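Local coordinates for regulatory protein SWI6 (Saccharomyces cerevisiae, PDB 1SW6), which acts with SWI4 or MBP1 in complexes that drive cell-cycle-dependent transcription in budding yeast, here represented by its ankyrin-repeat domain, at residues A[308-313]-A[318-323]; A[206-211]-A[219-224]; A[189-194]-A[229-234]; A[45-50]-A[199-204]. All coordinates share one frame; numbering follows the deposited sequence.

Interaction 1: residues A[308-313]-A[318-323]; sequences DPFIAN and RPVDFG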
loop_
_atom_site.group_PDB
_atom_site.type_symbol
_atom_site.label_atom_id
_atom_site.label_comp_id
_atom_site.label_asym_id
_atom_site.label_seq_id
_atom_site.Cartn_x
_atom_site.Cartn_y
_atom_site.Cartn_z
ATOM N N ASP A 308 26.391 -19.943 0.187
ATOM C CA ASP A 308 27.401 -20.297 -0.808
ATOM C C ASP A 308 27.646 -19.155 -1.811
ATOM O O ASP A 308 26.786 -18.854 -2.624
ATOM C CB ASP A 308 26.943 -21.543 -1.557
ATOM C CG ASP A 308 28.026 -22.114 -2.440
ATOM O OD1 ASP A 308 28.700 -21.335 -3.143
ATOM O OD2 ASP A 308 28.197 -23.346 -2.437
ATOM N N PRO A 309 28.832 -18.522 -1.770
ATOM C CA PRO A 309 29.134 -17.419 -2.690
ATOM C C PRO A 309 29.534 -17.824 -4.108
ATOM O O PRO A 309 29.874 -16.958 -4.920
ATOM C CB PRO A 309 30.253 -16.674 -1.972
ATOM C CG PRO A 309 31.016 -17.783 -1.353
ATOM C CD PRO A 309 29.932 -18.706 -0.803
ATOM N N PHE A 310 29.487 -19.122 -4.412
ATOM C CA PHE A 310 29.864 -19.592 -5.745
ATOM C C PHE A 310 28.698 -19.984 -6.653
ATOM O O PHE A 310 28.890 -20.234 -7.848
ATOM C CB PHE A 310 30.854 -20.758 -5.635
ATOM C CG PHE A 310 32.076 -20.430 -4.825
ATOM C CD1 PHE A 310 32.203 -20.888 -3.516
ATOM C CD2 PHE A 310 33.074 -19.615 -5.350
ATOM C CE1 PHE A 310 33.305 -20.535 -2.738
ATOM C CE2 PHE A 310 34.182 -19.255 -4.582
ATOM C CZ PHE A 310 34.297 -19.713 -3.275
ATOM N N ILE A 311 27.492 -20.030 -6.101
ATOM C CA ILE A 311 26.322 -20.371 -6.895
ATOM C C ILE A 311 26.025 -19.209 -7.852
ATOM O O ILE A 311 25.769 -18.085 -7.427
ATOM C CB ILE A 311 25.104 -20.648 -5.984
ATOM C CG1 ILE A 311 25.415 -21.846 -5.075
ATOM C CG2 ILE A 311 23.876 -20.923 -6.818
ATOM C CD1 ILE A 311 24.306 -22.224 -4.138
ATOM N N ALA A 312 26.073 -19.496 -9.151
ATOM C CA ALA A 312 25.846 -18.488 -10.182
ATOM C C ALA A 312 24.397 -18.395 -10.647
ATOM O O ALA A 312 23.616 -19.334 -10.494
ATOM C CB ALA A 312 26.751 -18.775 -11.372
ATOM N N ASN A 313 24.036 -17.256 -11.219
ATOM C CA ASN A 313 22.681 -17.076 -11.723
ATOM C C ASN A 313 22.662 -17.339 -13.224
ATOM O O ASN A 313 23.636 -17.838 -13.781
ATOM C CB ASN A 313 22.169 -15.663 -11.428
ATOM C CG ASN A 313 23.045 -14.579 -12.018
ATOM O OD1 ASN A 313 23.916 -14.841 -12.853
ATOM N ND2 ASN A 313 22.811 -13.343 -11.595
ATOM N N ARG A 318 28.229 -14.678 -10.024
ATOM C CA ARG A 318 28.245 -15.273 -8.695
ATOM C C ARG A 318 28.558 -14.174 -7.687
ATOM O O ARG A 318 29.181 -13.173 -8.033
ATOM C CB ARG A 318 29.330 -16.348 -8.618
ATOM C CG ARG A 318 29.248 -17.404 -9.715
ATOM C CD ARG A 318 30.577 -18.127 -9.845
ATOM N NE ARG A 318 31.643 -17.165 -10.101
ATOM C CZ ARG A 318 32.936 -17.401 -9.917
ATOM N NH1 ARG A 318 33.345 -18.582 -9.474
ATOM N NH2 ARG A 318 33.818 -16.440 -10.154
ATOM N N PRO A 319 28.131 -14.345 -6.426
ATOM C CA PRO A 319 28.390 -13.346 -5.387
ATOM C C PRO A 319 29.860 -12.964 -5.281
ATOM O O PRO A 319 30.177 -11.812 -5.001
ATOM C CB PRO A 319 27.882 -14.032 -4.123
ATOM C CG PRO A 319 26.703 -14.795 -4.633
ATOM C CD PRO A 319 27.258 -15.414 -5.908
ATOM N N VAL A 320 30.760 -13.927 -5.492
ATOM C CA VAL A 320 32.188 -13.622 -5.407
ATOM C C VAL A 320 32.595 -12.595 -6.456
ATOM O O VAL A 320 33.601 -11.904 -6.294
ATOM C CB VAL A 320 33.085 -14.888 -5.558
ATOM C CG1 VAL A 320 32.935 -15.770 -4.320
ATOM C CG2 VAL A 320 32.720 -15.663 -6.823
ATOM N N ASP A 321 31.803 -12.477 -7.516
ATOM C CA ASP A 321 32.108 -11.515 -8.572
ATOM C C ASP A 321 31.837 -10.088 -8.121
ATOM O O ASP A 321 32.296 -9.137 -8.757
ATOM C CB ASP A 321 31.298 -11.819 -9.834
ATOM C CG ASP A 321 31.629 -13.175 -10.418
ATOM O OD1 ASP A 321 32.820 -13.560 -10.378
ATOM O OD2 ASP A 321 30.706 -13.852 -10.925
ATOM N N PHE A 322 31.081 -9.937 -7.035
ATOM C CA PHE A 322 30.778 -8.615 -6.495
ATOM C C PHE A 322 31.563 -8.411 -5.206
ATOM O O PHE A 322 31.274 -7.506 -4.427
ATOM C CB PHE A 322 29.278 -8.457 -6.217
ATOM C CG PHE A 322 28.428 -8.506 -7.451
ATOM C CD1 PHE A 322 27.606 -9.605 -7.707
ATOM C CD2 PHE A 322 28.478 -7.472 -8.383
ATOM C CE1 PHE A 322 26.850 -9.676 -8.879
ATOM C CE2 PHE A 322 27.731 -7.530 -9.554
ATOM C CZ PHE A 322 26.914 -8.635 -9.805
ATOM N N GLY A 323 32.550 -9.276 -4.989
ATOM C CA GLY A 323 33.389 -9.177 -3.807
ATOM C C GLY A 323 32.805 -9.748 -2.529
ATOM O O GLY A 323 33.245 -9.405 -1.434
#

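Interaction 2: residues A[206-211]-A[219-224]; sequences HHIIIT and AAAKYY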
loop_
_atom_site.group_PDB
_atom_site.type_symbol
_atom_site.label_atom_id
_atom_site.label_comp_id
_atom_site.label_asym_id
_atom_site.label_seq_id
_atom_site.Cartn_x
_atom_site.Cartn_y
_atom_site.Cartn_z
ATOM N N HIS A 206 14.606 -14.374 0.040
ATOM C CA HIS A 206 14.863 -13.485 -1.088
ATOM C C HIS A 206 14.226 -12.140 -0.795
ATOM O O HIS A 206 14.823 -11.100 -1.040
ATOM C CB HIS A 206 14.272 -14.041 -2.386
ATOM C CG HIS A 206 15.117 -15.083 -3.043
ATOM N ND1 HIS A 206 14.806 -16.424 -3.010
ATOM C CD2 HIS A 206 16.256 -14.978 -3.772
ATOM C CE1 HIS A 206 15.711 -17.101 -3.692
ATOM N NE2 HIS A 206 16.602 -16.248 -4.165
ATOM N N HIS A 207 13.011 -12.172 -0.258
ATOM C CA HIS A 207 12.290 -10.948 0.049
ATOM C C HIS A 207 12.928 -10.148 1.174
ATOM O O HIS A 207 12.945 -8.917 1.114
ATOM C CB HIS A 207 10.820 -11.265 0.375
ATOM C CG HIS A 207 10.014 -11.679 -0.819
ATOM N ND1 HIS A 207 9.659 -10.799 -1.821
ATOM C CD2 HIS A 207 9.519 -12.885 -1.187
ATOM C CE1 HIS A 207 8.982 -11.447 -2.754
ATOM N NE2 HIS A 207 8.883 -12.714 -2.393
ATOM N N ILE A 208 13.461 -10.828 2.190
ATOM C CA ILE A 208 14.104 -10.131 3.303
ATOM C C ILE A 208 15.259 -9.316 2.724
ATOM O O ILE A 208 15.386 -8.114 2.972
ATOM C CB ILE A 208 14.657 -11.121 4.363
ATOM C CG1 ILE A 208 13.495 -11.819 5.088
ATOM C CG2 ILE A 208 15.555 -10.376 5.348
ATOM C CD1 ILE A 208 13.917 -12.720 6.216
ATOM N N ILE A 209 16.092 -9.980 1.935
ATOM C CA ILE A 209 17.215 -9.320 1.307
ATOM C C ILE A 209 16.765 -8.203 0.370
ATOM O O ILE A 209 17.342 -7.125 0.391
ATOM C CB ILE A 209 18.079 -10.343 0.553
ATOM C CG1 ILE A 209 19.159 -10.888 1.497
ATOM C CG2 ILE A 209 18.712 -9.709 -0.671
ATOM C CD1 ILE A 209 18.626 -11.579 2.730
ATOM N N ILE A 210 15.742 -8.446 -0.450
ATOM C CA ILE A 210 15.271 -7.394 -1.353
ATOM C C ILE A 210 14.920 -6.156 -0.533
ATOM O O ILE A 210 15.190 -5.024 -0.934
ATOM C CB ILE A 210 14.003 -7.808 -2.139
ATOM C CG1 ILE A 210 14.327 -8.907 -3.146
ATOM C CG2 ILE A 210 13.427 -6.597 -2.857
ATOM C CD1 ILE A 210 15.319 -8.511 -4.190
ATOM N N THR A 211 14.321 -6.384 0.629
ATOM C CA THR A 211 13.925 -5.293 1.508
ATOM C C THR A 211 15.124 -4.573 2.098
ATOM O O THR A 211 15.124 -3.345 2.222
ATOM C CB THR A 211 13.037 -5.800 2.663
ATOM O OG1 THR A 211 11.766 -6.199 2.148
ATOM C CG2 THR A 211 12.829 -4.722 3.691
ATOM N N ALA A 219 17.819 -2.083 8.797
ATOM C CA ALA A 219 17.730 -2.616 10.154
ATOM C C ALA A 219 16.670 -3.714 10.258
ATOM O O ALA A 219 16.934 -4.782 10.812
ATOM C CB ALA A 219 17.414 -1.497 11.134
ATOM N N ALA A 220 15.480 -3.452 9.715
ATOM C CA ALA A 220 14.386 -4.425 9.744
ATOM C C ALA A 220 14.777 -5.760 9.112
ATOM O O ALA A 220 14.527 -6.822 9.676
ATOM C CB ALA A 220 13.160 -3.860 9.031
ATOM N N ALA A 221 15.392 -5.709 7.938
ATOM C CA ALA A 221 15.786 -6.935 7.254
ATOM C C ALA A 221 16.833 -7.728 8.035
ATOM O O ALA A 221 16.807 -8.960 8.046
ATOM C CB ALA A 221 16.298 -6.617 5.854
ATOM N N LYS A 222 17.759 -7.038 8.683
ATOM C CA LYS A 222 18.771 -7.735 9.462
ATOM C C LYS A 222 18.027 -8.452 10.586
ATOM O O LYS A 222 18.252 -9.632 10.861
ATOM C CB LYS A 222 19.761 -6.733 10.055
ATOM C CG LYS A 222 20.864 -7.344 10.933
ATOM C CD LYS A 222 21.891 -8.088 10.088
ATOM C CE LYS A 222 23.197 -8.296 10.847
ATOM N NZ LYS A 222 23.041 -9.120 12.084
ATOM N N TYR A 223 17.124 -7.720 11.224
ATOM C CA TYR A 223 16.325 -8.242 12.326
ATOM C C TYR A 223 15.503 -9.459 11.913
ATOM O O TYR A 223 15.474 -10.472 12.620
ATOM C CB TYR A 223 15.395 -7.142 12.825
ATOM C CG TYR A 223 14.415 -7.562 13.896
ATOM C CD1 TYR A 223 14.786 -7.570 15.239
ATOM C CD2 TYR A 223 13.095 -7.881 13.570
ATOM C CE1 TYR A 223 13.865 -7.871 16.238
ATOM C CE2 TYR A 223 12.165 -8.186 14.563
ATOM C CZ TYR A 223 12.561 -8.170 15.895
ATOM O OH TYR A 223 11.634 -8.385 16.885
ATOM N N TYR A 224 14.826 -9.356 10.770
ATOM C CA TYR A 224 14.001 -10.451 10.268
ATOM C C TYR A 224 14.833 -11.712 10.021
ATOM O O TYR A 224 14.453 -12.819 10.428
ATOM C CB TYR A 224 13.289 -10.016 8.975
ATOM C CG TYR A 224 12.223 -8.951 9.184
ATOM C CD1 TYR A 224 11.921 -8.043 8.181
ATOM C CD2 TYR A 224 11.506 -8.868 10.388
ATOM C CE1 TYR A 224 10.926 -7.059 8.355
ATOM C CE2 TYR A 224 10.510 -7.888 10.582
ATOM C CZ TYR A 224 10.232 -6.987 9.559
ATOM O OH TYR A 224 9.289 -5.999 9.738
#

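Interaction 3: residues A[189-194]-A[229-234]; sequences YLYPCL and MGWIVK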
loop_
_atom_site.group_PDB
_atom_site.type_symbol
_atom_site.label_atom_id
_atom_site.label_comp_id
_atom_site.label_asym_id
_atom_site.label_seq_id
_atom_site.Cartn_x
_atom_site.Cartn_y
_atom_site.Cartn_z
ATOM N N TYR A 189 2.596 -18.546 14.329
ATOM C CA TYR A 189 1.347 -18.699 13.583
ATOM C C TYR A 189 1.504 -18.728 12.058
ATOM O O TYR A 189 0.615 -19.233 11.366
ATOM C CB TYR A 189 0.357 -17.589 13.949
ATOM C CG TYR A 189 -0.185 -17.703 15.347
ATOM C CD1 TYR A 189 0.597 -17.358 16.449
ATOM C CD2 TYR A 189 -1.471 -18.200 15.576
ATOM C CE1 TYR A 189 0.119 -17.505 17.749
ATOM C CE2 TYR A 189 -1.963 -18.353 16.870
ATOM C CZ TYR A 189 -1.161 -18.004 17.953
ATOM O OH TYR A 189 -1.637 -18.159 19.237
ATOM N N LEU A 190 2.613 -18.212 11.528
ATOM C CA LEU A 190 2.780 -18.196 10.066
ATOM C C LEU A 190 3.932 -19.018 9.489
ATOM O O LEU A 190 4.218 -18.906 8.303
ATOM C CB LEU A 190 2.897 -16.748 9.544
ATOM C CG LEU A 190 1.786 -15.725 9.853
ATOM C CD1 LEU A 190 1.963 -14.492 8.962
ATOM C CD2 LEU A 190 0.406 -16.332 9.598
ATOM N N TYR A 191 4.573 -19.855 10.309
ATOM C CA TYR A 191 5.684 -20.687 9.835
ATOM C C TYR A 191 5.345 -21.530 8.601
ATOM O O TYR A 191 6.230 -21.833 7.798
ATOM C CB TYR A 191 6.200 -21.601 10.964
ATOM C CG TYR A 191 5.226 -22.677 11.396
ATOM C CD1 TYR A 191 5.056 -23.839 10.643
ATOM C CD2 TYR A 191 4.444 -22.509 12.529
ATOM C CE1 TYR A 191 4.115 -24.807 11.009
ATOM C CE2 TYR A 191 3.506 -23.461 12.907
ATOM C CZ TYR A 191 3.343 -24.607 12.144
ATOM O OH TYR A 191 2.400 -25.545 12.526
ATOM N N PRO A 192 4.066 -21.932 8.430
ATOM C CA PRO A 192 3.791 -22.732 7.232
ATOM C C PRO A 192 4.170 -21.992 5.949
ATOM O O PRO A 192 4.490 -22.621 4.950
ATOM C CB PRO A 192 2.287 -22.992 7.325
ATOM C CG PRO A 192 2.046 -23.035 8.820
ATOM C CD PRO A 192 2.880 -21.879 9.311
ATOM N N CYS A 193 4.135 -20.659 5.979
ATOM C CA CYS A 193 4.482 -19.853 4.808
ATOM C C CYS A 193 5.969 -19.930 4.465
ATOM O O CYS A 193 6.365 -19.652 3.340
ATOM C CB CYS A 193 4.111 -18.381 5.035
ATOM S SG CYS A 193 2.367 -18.066 5.416
ATOM N N LEU A 194 6.792 -20.299 5.438
ATOM C CA LEU A 194 8.231 -20.392 5.208
ATOM C C LEU A 194 8.599 -21.329 4.063
ATOM O O LEU A 194 9.664 -21.192 3.472
ATOM C CB LEU A 194 8.941 -20.868 6.473
ATOM C CG LEU A 194 8.894 -19.913 7.655
ATOM C CD1 LEU A 194 9.511 -20.580 8.877
ATOM C CD2 LEU A 194 9.648 -18.633 7.287
ATOM N N MET A 229 16.314 -17.256 11.778
ATOM C CA MET A 229 17.288 -18.312 12.060
ATOM C C MET A 229 17.191 -18.761 13.527
ATOM O O MET A 229 17.159 -19.956 13.815
ATOM C CB MET A 229 18.704 -17.838 11.734
ATOM C CG MET A 229 18.955 -17.585 10.244
ATOM S SD MET A 229 18.643 -19.054 9.209
ATOM C CE MET A 229 20.017 -20.098 9.751
ATOM N N GLY A 230 17.128 -17.804 14.450
ATOM C CA GLY A 230 17.003 -18.161 15.852
ATOM C C GLY A 230 15.732 -18.959 16.120
ATOM O O GLY A 230 15.744 -19.935 16.883
ATOM N N TRP A 231 14.633 -18.557 15.482
ATOM C CA TRP A 231 13.344 -19.235 15.662
ATOM C C TRP A 231 13.428 -20.703 15.248
ATOM O O TRP A 231 12.892 -21.583 15.929
ATOM C CB TRP A 231 12.248 -18.548 14.833
ATOM C CG TRP A 231 10.855 -19.141 15.040
ATOM C CD1 TRP A 231 9.933 -18.775 15.986
ATOM C CD2 TRP A 231 10.257 -20.205 14.292
ATOM N NE1 TRP A 231 8.800 -19.547 15.865
ATOM C CE2 TRP A 231 8.973 -20.432 14.835
ATOM C CE3 TRP A 231 10.680 -20.991 13.211
ATOM C CZ2 TRP A 231 8.107 -21.412 14.334
ATOM C CZ3 TRP A 231 9.818 -21.966 12.709
ATOM C CH2 TRP A 231 8.544 -22.167 13.275
ATOM N N ILE A 232 14.096 -20.965 14.125
ATOM C CA ILE A 232 14.216 -22.322 13.648
ATOM C C ILE A 232 14.960 -23.190 14.668
ATOM O O ILE A 232 14.522 -24.293 14.966
ATOM C CB ILE A 232 14.926 -22.385 12.258
ATOM C CG1 ILE A 232 13.896 -22.504 11.124
ATOM C CG2 ILE A 232 15.777 -23.625 12.162
ATOM C CD1 ILE A 232 12.975 -21.338 10.984
ATOM N N VAL A 233 16.063 -22.690 15.219
ATOM C CA VAL A 233 16.837 -23.479 16.185
ATOM C C VAL A 233 16.215 -23.545 17.583
ATOM O O VAL A 233 16.352 -24.553 18.275
ATOM C CB VAL A 233 18.309 -22.973 16.295
ATOM C CG1 VAL A 233 19.031 -23.197 14.982
ATOM C CG2 VAL A 233 18.338 -21.480 16.632
ATOM N N LYS A 234 15.513 -22.495 17.997
ATOM C CA LYS A 234 14.897 -22.501 19.321
ATOM C C LYS A 234 13.592 -23.299 19.424
ATOM O O LYS A 234 13.242 -23.774 20.503
ATOM C CB LYS A 234 14.654 -21.068 19.801
ATOM C CG LYS A 234 15.923 -20.229 19.869
ATOM C CD LYS A 234 15.720 -18.920 20.613
ATOM C CE LYS A 234 14.656 -18.043 19.975
ATOM N NZ LYS A 234 14.393 -16.807 20.793
#

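Interaction 4: residues A[45-50]-A[199-204]; sequences IMKALP and SMNRTI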
loop_
_atom_site.group_PDB
_atom_site.type_symbol
_atom_site.label_atom_id
_atom_site.label_comp_id
_atom_site.label_asym_id
_atom_site.label_seq_id
_atom_site.Cartn_x
_atom_site.Cartn_y
_atom_site.Cartn_z
ATOM N N ILE A 45 9.961 -27.157 -0.864
ATOM C CA ILE A 45 9.401 -25.848 -1.149
ATOM C C ILE A 45 8.165 -26.021 -2.026
ATOM O O ILE A 45 8.120 -26.887 -2.899
ATOM C CB ILE A 45 10.443 -24.928 -1.834
ATOM C CG1 ILE A 45 11.451 -24.430 -0.792
ATOM C CG2 ILE A 45 9.753 -23.745 -2.490
ATOM C CD1 ILE A 45 12.508 -23.476 -1.343
ATOM N N MET A 46 7.160 -25.196 -1.775
ATOM C CA MET A 46 5.897 -25.272 -2.491
ATOM C C MET A 46 5.506 -23.885 -3.010
ATOM O O MET A 46 5.911 -22.867 -2.449
ATOM C CB MET A 46 4.848 -25.806 -1.511
ATOM C CG MET A 46 3.485 -26.110 -2.077
ATOM S SD MET A 46 2.443 -26.847 -0.792
ATOM C CE MET A 46 1.399 -25.456 -0.302
ATOM N N LYS A 47 4.740 -23.835 -4.091
ATOM C CA LYS A 47 4.314 -22.549 -4.604
ATOM C C LYS A 47 3.095 -22.149 -3.783
ATOM O O LYS A 47 2.295 -23.006 -3.385
ATOM C CB LYS A 47 3.954 -22.640 -6.093
ATOM C CG LYS A 47 5.123 -23.052 -6.975
ATOM C CD LYS A 47 4.858 -22.793 -8.443
ATOM C CE LYS A 47 4.875 -21.302 -8.754
ATOM N NZ LYS A 47 6.194 -20.679 -8.460
ATOM N N ALA A 48 2.961 -20.858 -3.499
ATOM C CA ALA A 48 1.815 -20.397 -2.727
ATOM C C ALA A 48 0.563 -20.742 -3.520
ATOM O O ALA A 48 0.595 -20.777 -4.747
ATOM C CB ALA A 48 1.898 -18.887 -2.493
ATOM N N LEU A 49 -0.535 -21.012 -2.824
ATOM C CA LEU A 49 -1.776 -21.340 -3.506
ATOM C C LEU A 49 -2.202 -20.148 -4.358
ATOM O O LEU A 49 -2.001 -18.989 -3.979
ATOM C CB LEU A 49 -2.877 -21.680 -2.496
ATOM C CG LEU A 49 -2.578 -22.865 -1.575
ATOM C CD1 LEU A 49 -3.816 -23.225 -0.755
ATOM C CD2 LEU A 49 -2.142 -24.049 -2.412
ATOM N N PRO A 50 -2.793 -20.418 -5.530
ATOM C CA PRO A 50 -3.234 -19.328 -6.412
ATOM C C PRO A 50 -4.308 -18.478 -5.747
ATOM O O PRO A 50 -5.159 -18.996 -5.021
ATOM C CB PRO A 50 -3.755 -20.070 -7.642
ATOM C CG PRO A 50 -4.289 -21.358 -7.046
ATOM C CD PRO A 50 -3.207 -21.732 -6.056
ATOM N N SER A 199 5.650 -16.351 -7.528
ATOM C CA SER A 199 5.695 -16.534 -8.973
ATOM C C SER A 199 7.083 -16.342 -9.582
ATOM O O SER A 199 7.296 -16.642 -10.755
ATOM C CB SER A 199 4.694 -15.592 -9.639
ATOM O OG SER A 199 3.384 -15.895 -9.195
ATOM N N MET A 200 8.017 -15.844 -8.781
ATOM C CA MET A 200 9.394 -15.618 -9.218
ATOM C C MET A 200 10.290 -16.655 -8.533
ATOM O O MET A 200 11.517 -16.534 -8.534
ATOM C CB MET A 200 9.841 -14.218 -8.799
ATOM C CG MET A 200 9.140 -13.086 -9.520
ATOM S SD MET A 200 9.746 -12.924 -11.220
ATOM C CE MET A 200 11.338 -12.132 -10.913
ATOM N N ASN A 201 9.658 -17.668 -7.951
ATOM C CA ASN A 201 10.361 -18.708 -7.205
ATOM C C ASN A 201 11.222 -18.065 -6.119
ATOM O O ASN A 201 12.292 -18.562 -5.781
ATOM C CB ASN A 201 11.232 -19.573 -8.121
ATOM C CG ASN A 201 10.416 -20.352 -9.134
ATOM O OD1 ASN A 201 9.330 -20.844 -8.832
ATOM N ND2 ASN A 201 10.944 -20.479 -10.339
ATOM N N ARG A 202 10.750 -16.945 -5.584
ATOM C CA ARG A 202 11.472 -16.258 -4.524
ATOM C C ARG A 202 10.937 -16.683 -3.167
ATOM O O ARG A 202 9.722 -16.692 -2.929
ATOM C CB ARG A 202 11.363 -14.745 -4.699
ATOM C CG ARG A 202 12.337 -14.234 -5.738
ATOM C CD ARG A 202 12.093 -12.786 -6.109
ATOM N NE ARG A 202 13.165 -12.293 -6.968
ATOM C CZ ARG A 202 13.201 -11.073 -7.488
ATOM N NH1 ARG A 202 12.213 -10.219 -7.239
ATOM N NH2 ARG A 202 14.233 -10.703 -8.249
ATOM N N THR A 203 11.855 -17.049 -2.281
ATOM C CA THR A 203 11.501 -17.494 -0.938
ATOM C C THR A 203 11.416 -16.303 0.005
ATOM O O THR A 203 11.621 -15.153 -0.408
ATOM C CB THR A 203 12.563 -18.450 -0.404
ATOM O OG1 THR A 203 13.740 -17.705 -0.049
ATOM C CG2 THR A 203 12.930 -19.467 -1.494
ATOM N N ILE A 204 11.120 -16.584 1.274
ATOM C CA ILE A 204 11.021 -15.532 2.269
ATOM C C ILE A 204 12.383 -14.849 2.425
ATOM O O ILE A 204 12.454 -13.648 2.688
ATOM C CB ILE A 204 10.552 -16.091 3.637
ATOM C CG1 ILE A 204 10.346 -14.938 4.623
ATOM C CG2 ILE A 204 11.560 -17.072 4.183
ATOM C CD1 ILE A 204 9.127 -14.075 4.273
#

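Interaction 1: residues A[308-313]-A[318-323]
In the finger-like loop at the junction of ANK 4 and ANK 5, Pro309, Phe310 and Ala312 meet Arg318, Pro319 and Val320, which begin an RPVD sequence standing where ankyrin repeats commonly have TPLH. One backbone bond ties the two sides: Val320 N donates to Pro309 O over 3.2 Å, in the carbonyl plane, with an N-H...O angle of 147°. Pro319 CD comes within 3.2 Å of the same oxygen and also nears Ile311 O, so its ring rests against two carbonyls. Pro309 and Ile311 belong to the type I turn from Asp308 to Ile311, which is braced by an Asx turn in which Phe310 N donates to Asp308 OD1 (2.7 Å). Val320 CG1 lies 3.7 Å from Pro309 CB and meets the Phe310 ring obliquely at CE2, also 3.7 Å away, while Pro309 CG lies above one face of that ring, toward the rim. Arg318 CG presses tightly on Ala312 CB (3.3 Å). A bend at chi3 (-56°) brings the Arg318 guanidinium over Val320 CG2 and lets NH2 form a salt bridge with Asp321 OD1, 3.1 Å away; Asp321 OD2 accepts from Arg318 N. The loop packs on helix 286-293, where Pro319 touches Asn288 and Asn313 touches Arg292, while Ile311 leans on loop residues Asn277, Gln279 and Thr285.

Interaction 2: residues A[206-211]-A[219-224]
Ile208 and Ala221 mark the closest approach of two antiparallel helix segments, whose CA atoms are here 5.4 Å apart; the segment axes pass at 8.5 Å with 155° between their directions. The small Ala221 is consistent with this close approach: its CB reaches the other backbone at Ile208 O (3.4 Å). Ile208 answers with both branches. Its chi1 of -69° sets CG2 anti to the backbone N and CG1 beside it, so the branches diverge: CG2 drops onto the backbone at Ala221 O (3.3 Å) and flanks Ala221 CB, while CD1, at the end of an extended chi2, meets Tyr224 CB at 3.9 Å. With an alanine here, CG2 and CD1 are gone, and Ala221 O and Tyr224 CB would probably face a gap between the helices. Tyr224 contributes its CB but not its ring; the ring carries Ala220 O over one face, 3.1 Å above the plane and toward the rim, and sends OH to Ser174 O. Thr211 approaches Ala221 CB more loosely, from its carbonyl carbon at 4.4 Å, and finds a polar partner for OG1 in Val172 O. Val172 of helix 167-173 also packs on Ile208 and Tyr224, and Cys217 of the second subunit touches Thr211. Helices 204-212 and 218-234 are the antiparallel helix pair of ANK 3, and His206, in the histidine place of a TPLH-like Thr-Ile-Leu-His sequence, bonds through ND1 to Thr203 N, as in other ankyrin repeats.

Interaction 3: residues A[189-194]-A[229-234]
Trp231 is the bump in this contact, and Tyr191 with Leu194 form the hollow that receives it. The six-membered part of the indole leads: CH2 presses on Tyr191 CB at 3.3 Å, a tight fit, and lies 3.8 Å from Tyr191 CG, while the adjacent CZ3 meets Leu194 CD1 at 4.1 Å. Both partners approach the indole obliquely, so neither stacks on it. With CG anti to the backbone N (chi1 -176°), Trp231 projects from helix 218-234 across the space between the backbones, whose nearest CA atoms, those of Tyr191 and Ile232, stand 9.5 Å apart. Tyr191 turns its ring aside: chi1 is 68°, with CG between the backbone N and the carbonyl carbon, so that CB is the main surface offered to the tryptophan, while Pro192 CD sits over one ring face, toward its rim, and OH bonds to Asp260 OD2. Beside the indole a second, smaller bump adds to the interface: Ile232 CD1 lies at the edge of the Trp231 ring, in its plane, and meets Leu194 CD1 tip to tip at 4.1 Å. An alanine in place of Trp231 would probably leave the hollow between Tyr191 and Leu194 unfilled and deprive Asp188 OD1 of the bond it receives from NE1. Leu194 also packs on Leu168 and Leu266, and Ile232 on Leu268 and Ile271 of helix 268-276. Joining residues 191-194 of ANK 2 to helix 218-234 of ANK 3, the contact is consistent with the apolar packing between successive repeats that holds an ankyrin stack together.

Interaction 4: residues A[45-50]-A[199-204]
Lys47 reaches Asn201 with the end of its side chain and has more surface buried here than any other residue. Bends at chi3 (71°) and chi4 (61°) curl the chain so that NZ lies 3.2 Å from Asn201 OD1, a weak hydrogen bond, and 4.2 Å from Ser199 CA. The stronger partner of NZ is Asp198 O, with Glu197 OE1 as a long, weak ion pair; the ammonium is thus held at the start of the loop rather than by the amide alone. Asn201 takes part from a left-handed backbone conformation (phi 55°), in a loop where Asp198 OD2 accepts from both Met200 N and Arg202 N. This loop leads into the first helix of ANK 3, and Thr203 occupies the threonine place of the ankyrin TPLH motif, as N-cap of helix 204-212; its OG1 makes a weak bond to Leu205 N. Segment 45-50, from far earlier in the chain, is fixed beside it by the parallel pairing of strand 46-47 with strand 196-197, Met46 bonding to Ile195 and Glu197. Just before the strand, Ile45 makes the second contact: its CD1 meets Thr203 CG2 at 4.0 Å, the two side chains crossing at about a right angle. Ile45 touches Trp270 and Thr203 touches Met275, both on helix 268-276.

Interactions 2 and 3 are buried and share helix 218-234, one pairing it with helix 204-212 inside ANK 3, the other joining it to ANK 2; their centres lie 15 Å apart, and both contacts are apolar. Interactions 1 and 4 lie at the surface, largely in loops, with a short strand in the fourth, and add polar links: a backbone bond in the first, a weak lysine-amide bond in the fourth. Interaction 4 touches its buried neighbours, packing on interaction 2 through His207 NE2 and Arg202 CB (3.9 Å) and on interaction 3 through Leu194 CD2 and Ile204 CG2 (4.0 Å). Interaction 1 stands apart near the C-terminal end, its nearest atoms about 9 Å from interaction 2.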